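PDB 5MSX: putative endo-1,4-beta-xylanase, which probably hydrolyses glycosidic bonds in complex plant pectin as a family 43 glycoside hydrolase, most likely as an arabinofuranosidase. Local coordinates for residues Ile34-Ile39 and Pro258-Val263; Met114-Ala119 and Leu128-Asp133; Phe274-Phe279 and Gln287-Gln292. All coordinates share one frame; numbering follows the deposited sequence.

Interaction 1 (Ile34-Ile39 and Pro258-Val263); sequences IADASI and PGHGCV. With CA (calcium ion), chain S; EDO (1,2-ethanediol), chain U.
Asp36 lies across the imidazole of His260, and the two line what is probably the active site of this family 43 hydrolase. The aromatic contact is a CH-pi one: Asp36 CB stands 3.7 Å from the centroid of the His260 ring, almost straight over its centre, while the carboxylate plane is turned 37° from that of the ring. With CG of His260 anti to the backbone N (chi1 -171°), the ring lies flat beneath Asp36 and directs its NE2 edge at the metal.

Coordination comes next. His260 NE2 binds the calcium ion at 2.7 Å, with the metal in the ring plane. Water carries the site to both segments: waters on the calcium donate to Asp36 O, Ala37 O and Gly261 O, and the one at Ala37 O also reaches Ser38 OG, which is hydrogen-bonded to Pro94 O as well. Histidine suits this place, offering a ring nitrogen to the metal and a flat face to its neighbour.

Direct polar contacts are few and weak. Asp36 N donates to His260 O at 3.4 Å, and Ile39 N to Cys262 SG at 3.3 Å; a water bridges Ala37 N and His260 O. Small, polarisable Cys262 also rests its CB 3.3 Å from Ala37 O.

Asp36, the predicted proton acceptor, is further held by Thr51. With an alanine here the methyl would still cover the imidazole, but the Thr51 hydroxyl would probably lose its carboxylate mate and the proposed base would be gone.

The chain turns a corner at Asp36 and at His260, and beyond the two corners segments 37-39 and 261-263 run side by side, 23° from parallel. Strand 45-52 pairs with strand 37-42, strand 272-278 with strand 261-264, and Asp154 flanks His260.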
ATOM      1  N   ILE C  34     -10.815  -3.102  31.726  1.00 22.26           N
ATOM      2  CA  ILE C  34     -10.035  -3.231  30.524  1.00 21.49           C
ATOM      3  C   ILE C  34      -8.553  -3.380  30.869  1.00 20.39           C
ATOM      4  O   ILE C  34      -8.093  -2.893  31.923  1.00 19.79           O
ATOM      5  CB  ILE C  34     -10.260  -2.062  29.543  1.00 23.51           C
ATOM      6  CG1 ILE C  34      -9.802  -0.713  30.124  1.00 24.21           C
ATOM      7  CG2 ILE C  34     -11.728  -2.007  29.116  1.00 25.01           C
ATOM      8  CD1 ILE C  34      -9.432   0.291  29.048  1.00 23.79           C
ATOM      9  N   ALA C  35      -7.849  -4.073  29.988  1.00 17.04           N
ATOM     10  CA  ALA C  35      -6.435  -4.312  30.103  1.00 17.20           C
ATOM     11  C   ALA C  35      -5.764  -4.259  28.719  1.00 16.73           C
ATOM     12  O   ALA C  35      -6.434  -4.256  27.681  1.00 16.03           O
ATOM     13  CB  ALA C  35      -6.206  -5.672  30.734  1.00 17.87           C
ATOM     14  N   ASP C  36      -4.441  -4.243  28.727  1.00 16.53           N
ATOM     15  CA  ASP C  36      -3.641  -4.391  27.527  1.00 17.49           C
ATOM     16  C   ASP C  36      -3.980  -3.263  26.521  1.00 17.16           C
ATOM     17  O   ASP C  36      -4.066  -3.507  25.314  1.00 17.52           O
ATOM     18  CB  ASP C  36      -3.862  -5.768  26.852  1.00 18.46           C
ATOM     19  CG  ASP C  36      -3.866  -6.966  27.836  1.00 19.74           C
ATOM     20  OD1 ASP C  36      -3.073  -6.999  28.802  1.00 19.27           O
ATOM     21  OD2 ASP C  36      -4.643  -7.908  27.567  1.00 20.68           O
ATOM     22  N   ALA C  37      -4.162  -2.050  27.026  1.00 16.58           N
ATOM     23  CA  ALA C  37      -4.757  -0.960  26.254  1.00 16.00           C
ATOM     24  C   ALA C  37      -3.803  -0.361  25.229  1.00 16.20           C
ATOM     25  O   ALA C  37      -2.587  -0.248  25.468  1.00 17.01           O
ATOM     26  CB  ALA C  37      -5.264   0.128  27.183  1.00 15.81           C
ATOM     27  N   SER C  38      -4.369   0.004  24.081  1.00 16.56           N
ATOM     28  CA  SER C  38      -3.676   0.702  23.017  1.00 16.39           C
ATOM     29  C   SER C  38      -4.446   1.958  22.812  1.00 17.37           C
ATOM     30  O   SER C  38      -5.586   1.909  22.390  1.00 17.34           O
ATOM     31  CB  SER C  38      -3.667  -0.132  21.731  1.00 17.07           C
ATOM     32  OG  SER C  38      -2.826  -1.258  21.894  1.00 16.72           O
ATOM     33  N   ILE C  39      -3.851   3.083  23.195  1.00 17.88           N
ATOM     34  CA  ILE C  39      -4.522   4.355  23.184  1.00 18.57           C
ATOM     35  C   ILE C  39      -3.801   5.283  22.207  1.00 19.70           C
ATOM     36  O   ILE C  39      -2.566   5.292  22.130  1.00 18.99           O
ATOM     37  CB  ILE C  39      -4.569   4.947  24.590  1.00 19.48           C
ATOM     38  CG1 ILE C  39      -5.416   4.041  25.527  1.00 18.99           C
ATOM     39  CG2 ILE C  39      -5.111   6.375  24.556  1.00 19.79           C
ATOM     40  CD1 ILE C  39      -5.096   4.247  27.003  1.00 19.63           C
ATOM     41  N   PRO C 258       1.777  -2.879  37.704  1.00 16.35           N
ATOM     42  CA  PRO C 258       1.572  -1.976  36.572  1.00 16.03           C
ATOM     43  C   PRO C 258       2.114  -2.527  35.265  1.00 15.96           C
ATOM     44  O   PRO C 258       3.244  -2.211  34.847  1.00 16.91           O
ATOM     45  CB  PRO C 258       2.303  -0.697  36.992  1.00 16.09           C
ATOM     46  CG  PRO C 258       3.379  -1.172  37.847  1.00 16.01           C
ATOM     47  CD  PRO C 258       2.774  -2.320  38.638  1.00 15.89           C
ATOM     48  N   GLY C 259       1.283  -3.333  34.606  1.00 15.89           N
ATOM     49  CA  GLY C 259       1.685  -4.034  33.392  1.00 15.67           C
ATOM     50  C   GLY C 259       1.066  -3.595  32.076  1.00 15.04           C
ATOM     51  O   GLY C 259       0.719  -2.448  31.872  1.00 14.66           O
ATOM     52  N   HIS C 260       0.932  -4.579  31.199  1.00 15.15           N
ATOM     53  CA  HIS C 260       0.683  -4.397  29.787  1.00 14.68           C
ATOM     54  C   HIS C 260      -0.245  -3.207  29.499  1.00 14.23           C
ATOM     55  O   HIS C 260      -1.441  -3.212  29.885  1.00 13.06           O
ATOM     56  CB  HIS C 260       0.103  -5.690  29.246  1.00 15.36           C
ATOM     57  CG  HIS C 260      -0.016  -5.745  27.760  1.00 15.61           C
ATOM     58  ND1 HIS C 260      -0.232  -6.936  27.099  1.00 15.60           N
ATOM     59  CD2 HIS C 260      -0.004  -4.777  26.808  1.00 15.66           C
ATOM     60  CE1 HIS C 260      -0.349  -6.701  25.803  1.00 15.72           C
ATOM     61  NE2 HIS C 260      -0.190  -5.401  25.601  1.00 15.88           N
ATOM     62  N   GLY C 261       0.355  -2.183  28.875  1.00 13.83           N
ATOM     63  CA  GLY C 261      -0.371  -1.030  28.365  1.00 14.74           C
ATOM     64  C   GLY C 261       0.262  -0.448  27.128  1.00 15.32           C
ATOM     65  O   GLY C 261       0.604  -1.190  26.211  1.00 15.37           O
ATOM     66  N   CYS C 262       0.399   0.876  27.073  1.00 16.01           N
ATOM     67  CA  CYS C 262       0.980   1.515  25.890  1.00 15.94           C
ATOM     68  C   CYS C 262       1.618   2.832  26.288  1.00 16.15           C
ATOM     69  O   CYS C 262       1.496   3.271  27.450  1.00 15.59           O
ATOM     70  CB  CYS C 262      -0.070   1.765  24.819  1.00 16.46           C
ATOM     71  SG  CYS C 262      -1.317   2.961  25.355  1.00 20.38           S
ATOM     72  N   VAL C 263       2.297   3.429  25.316  1.00 16.12           N
ATOM     73  CA  VAL C 263       2.767   4.812  25.337  1.00 16.79           C
ATOM     74  C   VAL C 263       2.128   5.582  24.186  1.00 17.65           C
ATOM     75  O   VAL C 263       1.970   5.074  23.080  1.00 16.89           O
ATOM     76  CB  VAL C 263       4.326   4.918  25.298  1.00 15.87           C
ATOM     77  CG1 VAL C 263       4.814   6.362  25.097  1.00 15.59           C
ATOM     78  CG2 VAL C 263       4.903   4.362  26.598  1.00 16.05           C
TER
HETATM   79 CA    CA S 501      -0.024  -4.124  23.224  1.00 14.04          CA
HETATM   80  C1  EDO U 503      -3.881 -12.147  28.831  1.00 38.88           C
HETATM   81  O1  EDO U 503      -2.619 -11.510  29.081  1.00 36.51           O
HETATM   82  C2  EDO U 503      -4.911 -11.134  28.398  1.00 35.25           C
HETATM   83  O2  EDO U 503      -4.652  -9.905  29.056  1.00 32.19           O
HETATM   84  O   HOH W   1      -2.484  -4.489  23.360  1.00 13.13           O
HETATM   85  O   HOH W   2      -3.733  -1.376  29.877  1.00 19.24           O
HETATM   86  O   HOH W   3      -0.961  -2.061  23.785  1.00 15.71           O
HETATM   87  O   HOH W   4       1.674  -2.922  24.313  1.00 15.93           O
HETATM   88  O   HOH W   5       0.392  -3.216  21.020  1.00 11.42           O
HETATM   89  O   HOH W   6      -0.769  -5.985  21.633  1.00 13.57           O

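Interaction 2 (Met114-Ala119 and Leu128-Asp133); sequences MYPAVA and LARGKD. With EDO (1,2-ethanediol), chain Q.
Ala117 and Leu128 form an antiparallel non-hydrogen-bonded pair with CA atoms 4.3 Å apart, and just beside it Ala129 N donates to Pro116 O at 3.0 Å, a nearly straight bond (163°) whose donor is tilted out of the carbonyl plane. Proline has no N-H to give, yet its carbonyl serves this bridge well.

The side chains pack on either hand of it. Leu128 sends its CD2 branch back to Tyr115, 3.6 Å from CB and slanting against the start of the ring, whose hydroxyl is held by Thr140. Ala129 is small enough to let its CB lie 4.0 Å from Val118 CG1 and 4.2 Å from Pro116 CB. Val118 presents that methyl because CG1 sits between the backbone N and the carbonyl carbon (chi1 61°). Pro116 CG lies over one face of the Arg130 guanidinium, near its rim, while Ile182 O and Thr143 O take the N-H groups. Asp133 OD1 accepts from Leu128 N at 2.9 Å, folding the loop back on itself.

Strand 113-119 pairs with strands 103-106 and 127-128 in one antiparallel sheet, consistent with a blade of the propeller expected for family 43, and the loop after it packs against the second subunit, whose Lys208 donates to Ala129 O.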
ATOM      1  N   MET C 114      -2.257 -14.248  16.808  1.00 21.95           N
ATOM      2  CA  MET C 114      -2.294 -12.943  16.162  1.00 22.39           C
ATOM      3  C   MET C 114      -2.832 -13.050  14.733  1.00 23.71           C
ATOM      4  O   MET C 114      -2.423 -13.960  14.013  1.00 24.87           O
ATOM      5  CB  MET C 114      -0.902 -12.342  16.151  1.00 21.61           C
ATOM      6  CG  MET C 114      -0.402 -12.042  17.568  1.00 21.06           C
ATOM      7  SD  MET C 114       1.271 -11.417  17.590  1.00 20.97           S
ATOM      8  CE  MET C 114       2.194 -12.708  16.736  1.00 22.75           C
ATOM      9  N   TYR C 115      -3.706 -12.110  14.366  1.00 24.56           N
ATOM     10  CA  TYR C 115      -4.248 -11.933  13.016  1.00 27.40           C
ATOM     11  C   TYR C 115      -4.172 -10.473  12.564  1.00 27.09           C
ATOM     12  O   TYR C 115      -4.464  -9.572  13.348  1.00 24.40           O
ATOM     13  CB  TYR C 115      -5.732 -12.299  12.962  1.00 29.75           C
ATOM     14  CG  TYR C 115      -6.006 -13.738  13.264  1.00 32.71           C
ATOM     15  CD1 TYR C 115      -6.080 -14.186  14.582  1.00 30.46           C
ATOM     16  CD2 TYR C 115      -6.207 -14.663  12.223  1.00 33.73           C
ATOM     17  CE1 TYR C 115      -6.310 -15.523  14.863  1.00 33.67           C
ATOM     18  CE2 TYR C 115      -6.467 -15.991  12.487  1.00 34.05           C
ATOM     19  CZ  TYR C 115      -6.509 -16.434  13.802  1.00 35.71           C
ATOM     20  OH  TYR C 115      -6.747 -17.767  14.065  1.00 33.14           O
ATOM     21  N   PRO C 116      -3.854 -10.247  11.275  1.00 27.75           N
ATOM     22  CA  PRO C 116      -4.021  -8.926  10.669  1.00 27.16           C
ATOM     23  C   PRO C 116      -5.453  -8.653  10.230  1.00 27.43           C
ATOM     24  O   PRO C 116      -6.084  -9.496   9.596  1.00 29.91           O
ATOM     25  CB  PRO C 116      -3.089  -8.988   9.464  1.00 29.44           C
ATOM     26  CG  PRO C 116      -3.085 -10.428   9.056  1.00 29.04           C
ATOM     27  CD  PRO C 116      -3.287 -11.223  10.318  1.00 28.56           C
ATOM     28  N   ALA C 117      -5.967  -7.481  10.585  1.00 25.90           N
ATOM     29  CA  ALA C 117      -7.301  -7.063  10.207  1.00 25.55           C
ATOM     30  C   ALA C 117      -7.219  -5.677   9.594  1.00 25.68           C
ATOM     31  O   ALA C 117      -6.265  -4.939   9.864  1.00 25.25           O
ATOM     32  CB  ALA C 117      -8.233  -7.068  11.408  1.00 26.17           C
ATOM     33  N   VAL C 118      -8.219  -5.320   8.787  1.00 24.58           N
ATOM     34  CA  VAL C 118      -8.182  -4.070   8.014  1.00 26.15           C
ATOM     35  C   VAL C 118      -9.550  -3.452   7.922  1.00 24.81           C
ATOM     36  O   VAL C 118     -10.535  -4.166   7.908  1.00 23.17           O
ATOM     37  CB  VAL C 118      -7.600  -4.307   6.588  1.00 28.32           C
ATOM     38  CG1 VAL C 118      -8.460  -5.296   5.788  1.00 27.98           C
ATOM     39  CG2 VAL C 118      -7.422  -2.983   5.840  1.00 30.89           C
ATOM     40  N   ALA C 119      -9.598  -2.126   7.885  1.00 25.43           N
ATOM     41  CA  ALA C 119     -10.847  -1.376   7.801  1.00 27.19           C
ATOM     42  C   ALA C 119     -10.611  -0.028   7.127  1.00 29.07           C
ATOM     43  O   ALA C 119      -9.470   0.392   6.998  1.00 27.95           O
ATOM     44  CB  ALA C 119     -11.406  -1.147   9.198  1.00 28.59           C
ATOM     45  N   LEU C 128     -10.731  -9.692   8.633  1.00 28.71           N
ATOM     46  CA  LEU C 128      -9.432 -10.329   8.396  1.00 31.08           C
ATOM     47  C   LEU C 128      -8.886  -9.855   7.036  1.00 33.38           C
ATOM     48  O   LEU C 128      -9.640  -9.718   6.071  1.00 26.66           O
ATOM     49  CB  LEU C 128      -9.527 -11.841   8.439  1.00 32.77           C
ATOM     50  CG  LEU C 128      -9.659 -12.481   9.819  1.00 34.06           C
ATOM     51  CD1 LEU C 128      -9.681 -13.990   9.691  1.00 34.09           C
ATOM     52  CD2 LEU C 128      -8.505 -12.054  10.713  1.00 34.49           C
ATOM     53  N   ALA C 129      -7.593  -9.541   7.009  1.00 35.53           N
ATOM     54  CA  ALA C 129      -6.940  -8.959   5.837  1.00 37.63           C
ATOM     55  C   ALA C 129      -6.538 -10.020   4.817  1.00 39.44           C
ATOM     56  O   ALA C 129      -6.417  -9.714   3.636  1.00 37.56           O
ATOM     57  CB  ALA C 129      -5.730  -8.158   6.264  1.00 36.71           C
ATOM     58  N   ARG C 130      -6.309 -11.240   5.305  1.00 39.69           N
ATOM     59  CA  ARG C 130      -6.023 -12.423   4.510  1.00 42.98           C
ATOM     60  C   ARG C 130      -7.101 -13.469   4.748  1.00 40.27           C
ATOM     61  O   ARG C 130      -7.637 -13.556   5.852  1.00 38.82           O
ATOM     62  CB  ARG C 130      -4.703 -13.058   4.952  1.00 46.07           C
ATOM     63  CG  ARG C 130      -3.498 -12.303   4.486  1.00 46.47           C
ATOM     64  CD  ARG C 130      -2.275 -13.187   4.338  1.00 46.40           C
ATOM     65  NE  ARG C 130      -1.313 -12.895   5.382  1.00 44.51           N
ATOM     66  CZ  ARG C 130      -1.209 -13.530   6.539  1.00 46.17           C
ATOM     67  NH1 ARG C 130      -2.008 -14.551   6.848  1.00 47.80           N
ATOM     68  NH2 ARG C 130      -0.276 -13.135   7.397  1.00 44.67           N
ATOM     69  N   GLY C 131      -7.401 -14.264   3.712  1.00 38.19           N
ATOM     70  CA  GLY C 131      -8.253 -15.457   3.848  1.00 34.97           C
ATOM     71  C   GLY C 131      -9.704 -15.077   4.002  1.00 36.24           C
ATOM     72  O   GLY C 131     -10.061 -13.907   3.830  1.00 37.71           O
ATOM     73  N   LYS C 132     -10.548 -16.060   4.329  1.00 37.19           N
ATOM     74  CA  LYS C 132     -11.965 -15.796   4.590  1.00 38.44           C
ATOM     75  C   LYS C 132     -12.126 -15.099   5.947  1.00 37.47           C
ATOM     76  O   LYS C 132     -11.443 -15.459   6.924  1.00 38.76           O
ATOM     77  CB  LYS C 132     -12.771 -17.097   4.555  1.00 38.85           C
ATOM     78  N   ASP C 133     -13.006 -14.100   6.001  1.00 35.85           N
ATOM     79  CA  ASP C 133     -13.325 -13.417   7.261  1.00 36.39           C
ATOM     80  C   ASP C 133     -14.108 -14.280   8.299  1.00 34.72           C
ATOM     81  O   ASP C 133     -15.270 -14.018   8.587  1.00 35.11           O
ATOM     82  CB  ASP C 133     -14.077 -12.098   7.002  1.00 34.64           C
ATOM     83  CG  ASP C 133     -14.100 -11.187   8.243  1.00 36.51           C
ATOM     84  OD1 ASP C 133     -13.164 -11.264   9.078  1.00 38.11           O
ATOM     85  OD2 ASP C 133     -15.047 -10.402   8.399  1.00 38.14           O
TER
HETATM   86  C1  EDO Q 509      -5.493 -14.828   0.815  1.00 55.54           C
HETATM   87  O1  EDO Q 509      -6.225 -13.606   1.000  1.00 51.14           O
HETATM   88  C2  EDO Q 509      -6.331 -15.807  -0.006  1.00 54.56           C
HETATM   89  O2  EDO Q 509      -7.555 -16.186   0.647  1.00 54.11           O

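Interaction 3 (Phe274-Phe279 and Gln287-Gln292); sequences FAYLEF and QTYVNQ. With EDO (1,2-ethanediol), chain B.
Tyr276 and Tyr289 sit opposite each other on an antiparallel beta hairpin, in a blade of what is, as in other family 43 enzymes, probably a five-bladed beta-propeller. Paired backbone bonds at Phe274 with Asn291 and at Tyr276 with Tyr289 hold the strands together; Phe274 N to Asn291 O, at 2.8 Å, is almost straight.

One face carries Phe274, Tyr276, Tyr289, Asn291 and Glu278. CG of Tyr276 lies between its backbone N and carbonyl carbon (chi1 58°), which swings the ring across to the partner strand, where Tyr289 CB meets one face as a CH-pi contact, 4.0 Å from the centroid and 29° off the normal. Asn291 brings ND2 up to the edge of the same ring, in its plane; the amide is turned only 19° from the ring, and its OD1 is taken by Thr307. Tyrosine suits this place because its ring covers Tyr289 CB while its OH comes 3.1 Å from the polar Asn291 ND2. Tyr289, with CG beside its backbone N, lays CE1 3.5 Å from Glu278 CB.

The other face is lined by Ala275, Leu277, Thr288 and Val290. Ala275 CB is 4.0 Å from Val290 CG2, the methyl being short enough to leave room for Ile39, and Thr288 OG1 bonds to Ile34 O.

Near the turn end of the hairpin, Glu278 OE2 accepts from Gly280 N and Tyr289 OH bonds to Phe25 O; one water donates to both, 2.8 Å from Glu278 OE2 and 3.0 Å from Tyr289 OH.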
ATOM      1  N   PHE C 274       1.883   7.237  29.723  1.00 17.20           N
ATOM      2  CA  PHE C 274       2.035   5.790  29.933  1.00 17.27           C
ATOM      3  C   PHE C 274       0.692   5.274  30.469  1.00 16.72           C
ATOM      4  O   PHE C 274       0.204   5.760  31.495  1.00 16.13           O
ATOM      5  CB  PHE C 274       3.166   5.548  30.944  1.00 16.83           C
ATOM      6  CG  PHE C 274       3.336   4.120  31.353  1.00 17.40           C
ATOM      7  CD1 PHE C 274       3.793   3.153  30.428  1.00 18.11           C
ATOM      8  CD2 PHE C 274       3.068   3.720  32.659  1.00 16.58           C
ATOM      9  CE1 PHE C 274       3.982   1.834  30.815  1.00 18.36           C
ATOM     10  CE2 PHE C 274       3.255   2.390  33.053  1.00 17.20           C
ATOM     11  CZ  PHE C 274       3.702   1.449  32.144  1.00 17.46           C
ATOM     12  N   ALA C 275       0.087   4.330  29.762  1.00 15.72           N
ATOM     13  CA  ALA C 275      -1.137   3.677  30.214  1.00 15.75           C
ATOM     14  C   ALA C 275      -0.766   2.303  30.641  1.00 16.67           C
ATOM     15  O   ALA C 275       0.065   1.667  29.992  1.00 18.25           O
ATOM     16  CB  ALA C 275      -2.123   3.587  29.097  1.00 15.83           C
ATOM     17  N   TYR C 276      -1.386   1.819  31.716  1.00 16.56           N
ATOM     18  CA  TYR C 276      -1.059   0.492  32.242  1.00 17.02           C
ATOM     19  C   TYR C 276      -2.270  -0.176  32.898  1.00 15.87           C
ATOM     20  O   TYR C 276      -3.155   0.477  33.426  1.00 14.19           O
ATOM     21  CB  TYR C 276       0.091   0.577  33.236  1.00 16.79           C
ATOM     22  CG  TYR C 276      -0.198   1.491  34.413  1.00 18.01           C
ATOM     23  CD1 TYR C 276      -0.051   2.870  34.299  1.00 18.05           C
ATOM     24  CD2 TYR C 276      -0.628   0.982  35.641  1.00 17.95           C
ATOM     25  CE1 TYR C 276      -0.320   3.707  35.378  1.00 18.57           C
ATOM     26  CE2 TYR C 276      -0.909   1.821  36.708  1.00 18.51           C
ATOM     27  CZ  TYR C 276      -0.748   3.179  36.576  1.00 18.18           C
ATOM     28  OH  TYR C 276      -1.011   4.027  37.645  1.00 19.49           O
ATOM     29  N   LEU C 277      -2.283  -1.492  32.860  1.00 15.38           N
ATOM     30  CA  LEU C 277      -3.256  -2.236  33.650  1.00 15.59           C
ATOM     31  C   LEU C 277      -2.761  -2.294  35.089  1.00 16.20           C
ATOM     32  O   LEU C 277      -1.555  -2.118  35.343  1.00 14.66           O
ATOM     33  CB  LEU C 277      -3.484  -3.640  33.056  1.00 15.89           C
ATOM     34  CG  LEU C 277      -2.362  -4.659  33.221  1.00 16.18           C
ATOM     35  CD1 LEU C 277      -2.320  -5.289  34.619  1.00 16.59           C
ATOM     36  CD2 LEU C 277      -2.498  -5.764  32.155  1.00 16.81           C
ATOM     37  N   GLU C 278      -3.697  -2.586  36.012  1.00 16.25           N
ATOM     38  CA  GLU C 278      -3.412  -2.695  37.428  1.00 16.21           C
ATOM     39  C   GLU C 278      -4.096  -3.973  37.925  1.00 15.83           C
ATOM     40  O   GLU C 278      -5.120  -4.384  37.365  1.00 15.87           O
ATOM     41  CB  GLU C 278      -3.874  -1.434  38.181  1.00 17.40           C
ATOM     42  CG  GLU C 278      -3.225  -1.216  39.570  1.00 17.85           C
ATOM     43  CD  GLU C 278      -4.022  -1.826  40.745  1.00 18.46           C
ATOM     44  OE1 GLU C 278      -3.480  -1.808  41.899  1.00 17.94           O
ATOM     45  OE2 GLU C 278      -5.191  -2.311  40.530  1.00 18.01           O
ATOM     46  N   PHE C 279      -3.462  -4.644  38.887  1.00 15.15           N
ATOM     47  CA  PHE C 279      -3.924  -5.956  39.427  1.00 16.70           C
ATOM     48  C   PHE C 279      -5.445  -6.050  39.694  1.00 16.04           C
ATOM     49  O   PHE C 279      -6.076  -7.074  39.425  1.00 15.90           O
ATOM     50  CB  PHE C 279      -3.126  -6.316  40.703  1.00 17.82           C
ATOM     51  CG  PHE C 279      -3.541  -7.629  41.327  1.00 18.97           C
ATOM     52  CD1 PHE C 279      -3.143  -8.840  40.762  1.00 18.78           C
ATOM     53  CD2 PHE C 279      -4.338  -7.649  42.472  1.00 20.25           C
ATOM     54  CE1 PHE C 279      -3.521 -10.039  41.329  1.00 20.91           C
ATOM     55  CE2 PHE C 279      -4.726  -8.854  43.044  1.00 21.64           C
ATOM     56  CZ  PHE C 279      -4.314 -10.051  42.478  1.00 21.23           C
ATOM     57  N   GLN C 287      -8.310  -2.910  35.738  1.00 17.87           N
ATOM     58  CA  GLN C 287      -8.635  -1.625  35.114  1.00 17.11           C
ATOM     59  C   GLN C 287      -7.357  -0.974  34.645  1.00 16.19           C
ATOM     60  O   GLN C 287      -6.258  -1.454  34.977  1.00 15.19           O
ATOM     61  CB  GLN C 287      -9.419  -0.740  36.072  1.00 17.15           C
ATOM     62  CG  GLN C 287     -10.835  -1.220  36.269  1.00 17.64           C
ATOM     63  CD  GLN C 287     -11.682  -0.207  37.022  1.00 18.85           C
ATOM     64  OE1 GLN C 287     -11.495  -0.015  38.213  1.00 19.69           O
ATOM     65  NE2 GLN C 287     -12.602   0.458  36.324  1.00 19.20           N
ATOM     66  N   THR C 288      -7.515   0.093  33.850  1.00 15.76           N
ATOM     67  CA  THR C 288      -6.402   0.781  33.168  1.00 15.17           C
ATOM     68  C   THR C 288      -6.308   2.199  33.685  1.00 14.51           C
ATOM     69  O   THR C 288      -7.339   2.847  33.928  1.00 14.85           O
ATOM     70  CB  THR C 288      -6.509   0.725  31.627  1.00 15.56           C
ATOM     71  OG1 THR C 288      -6.278  -0.616  31.187  1.00 15.83           O
ATOM     72  CG2 THR C 288      -5.452   1.631  30.920  1.00 16.41           C
ATOM     73  N   TYR C 289      -5.072   2.639  33.930  1.00 13.44           N
ATOM     74  CA  TYR C 289      -4.764   3.962  34.466  1.00 14.07           C
ATOM     75  C   TYR C 289      -3.742   4.643  33.561  1.00 14.40           C
ATOM     76  O   TYR C 289      -2.996   3.963  32.844  1.00 14.16           O
ATOM     77  CB  TYR C 289      -4.171   3.822  35.881  1.00 14.76           C
ATOM     78  CG  TYR C 289      -5.157   3.160  36.829  1.00 15.10           C
ATOM     79  CD1 TYR C 289      -5.279   1.782  36.866  1.00 14.59           C
ATOM     80  CD2 TYR C 289      -6.026   3.907  37.596  1.00 15.70           C
ATOM     81  CE1 TYR C 289      -6.197   1.165  37.682  1.00 15.06           C
ATOM     82  CE2 TYR C 289      -6.950   3.288  38.445  1.00 16.00           C
ATOM     83  CZ  TYR C 289      -7.034   1.909  38.475  1.00 15.46           C
ATOM     84  OH  TYR C 289      -7.930   1.242  39.311  1.00 15.87           O
ATOM     85  N   VAL C 290      -3.678   5.967  33.644  1.00 15.09           N
ATOM     86  CA  VAL C 290      -2.761   6.787  32.812  1.00 15.87           C
ATOM     87  C   VAL C 290      -1.987   7.758  33.719  1.00 16.11           C
ATOM     88  O   VAL C 290      -2.569   8.393  34.629  1.00 15.18           O
ATOM     89  CB  VAL C 290      -3.525   7.548  31.685  1.00 16.54           C
ATOM     90  CG1 VAL C 290      -2.580   8.398  30.821  1.00 16.97           C
ATOM     91  CG2 VAL C 290      -4.245   6.569  30.765  1.00 17.76           C
ATOM     92  N   ASN C 291      -0.679   7.863  33.474  1.00 15.60           N
ATOM     93  CA  ASN C 291       0.168   8.898  34.096  1.00 16.24           C
ATOM     94  C   ASN C 291       1.103   9.458  33.064  1.00 16.93           C
ATOM     95  O   ASN C 291       1.342   8.844  32.010  1.00 16.67           O
ATOM     96  CB  ASN C 291       1.019   8.320  35.225  1.00 16.64           C
ATOM     97  CG  ASN C 291       0.225   8.056  36.462  1.00 17.30           C
ATOM     98  OD1 ASN C 291      -0.317   8.995  37.094  1.00 18.37           O
ATOM     99  ND2 ASN C 291       0.103   6.794  36.804  1.00 16.09           N
ATOM    100  N   GLN C 292       1.693  10.590  33.401  1.00 19.16           N
ATOM    101  CA  GLN C 292       2.743  11.198  32.556  1.00 21.43           C
ATOM    102  C   GLN C 292       4.009  10.350  32.461  1.00 20.09           C
ATOM    103  O   GLN C 292       4.377   9.672  33.418  1.00 18.71           O
ATOM    104  CB  GLN C 292       3.156  12.569  33.110  1.00 24.24           C
ATOM    105  CG  GLN C 292       2.047  13.603  33.068  1.00 27.21           C
ATOM    106  CD  GLN C 292       2.460  14.882  33.792  1.00 31.32           C
ATOM    107  OE1 GLN C 292       2.861  14.864  34.951  1.00 34.96           O
ATOM    108  NE2 GLN C 292       2.362  15.981  33.108  1.00 33.12           N
TER
HETATM  109  C1  EDO B 512       7.977  10.384  34.660  1.00 26.31           C
HETATM  110  O1  EDO B 512       8.048   9.137  33.931  1.00 22.39           O
HETATM  111  C2  EDO B 512       7.124  10.440  35.915  1.00 25.97           C
HETATM  112  O2  EDO B 512       5.733  10.061  35.664  1.00 24.53           O
HETATM  113  O   HOH W   7      -7.560  -1.699  39.216  1.00 20.54           O

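How the interactions relate
Interactions 1 and 3 are buried near the middle of the chain, their centres about 6 Å apart, and share a sheet: strand 261-264 pairs with strand 272-278, Cys262 O lying 2.9 Å from Ala275 N. Interaction 3 pairs that middle strand with the other edge strand, 287-293, while interaction 1 holds the edge strand that follows the metal-binding His260. Their chemistry differs accordingly: regular backbone bonds and packed aromatics in interaction 3, against calcium, water and weak direct bonds at the probable catalytic centre in interaction 1. Interaction 2, about 23 Å from interaction 1 between centres, is buried too but peripheral; it joins a different sheet by mainly apolar contacts and faces a second subunit.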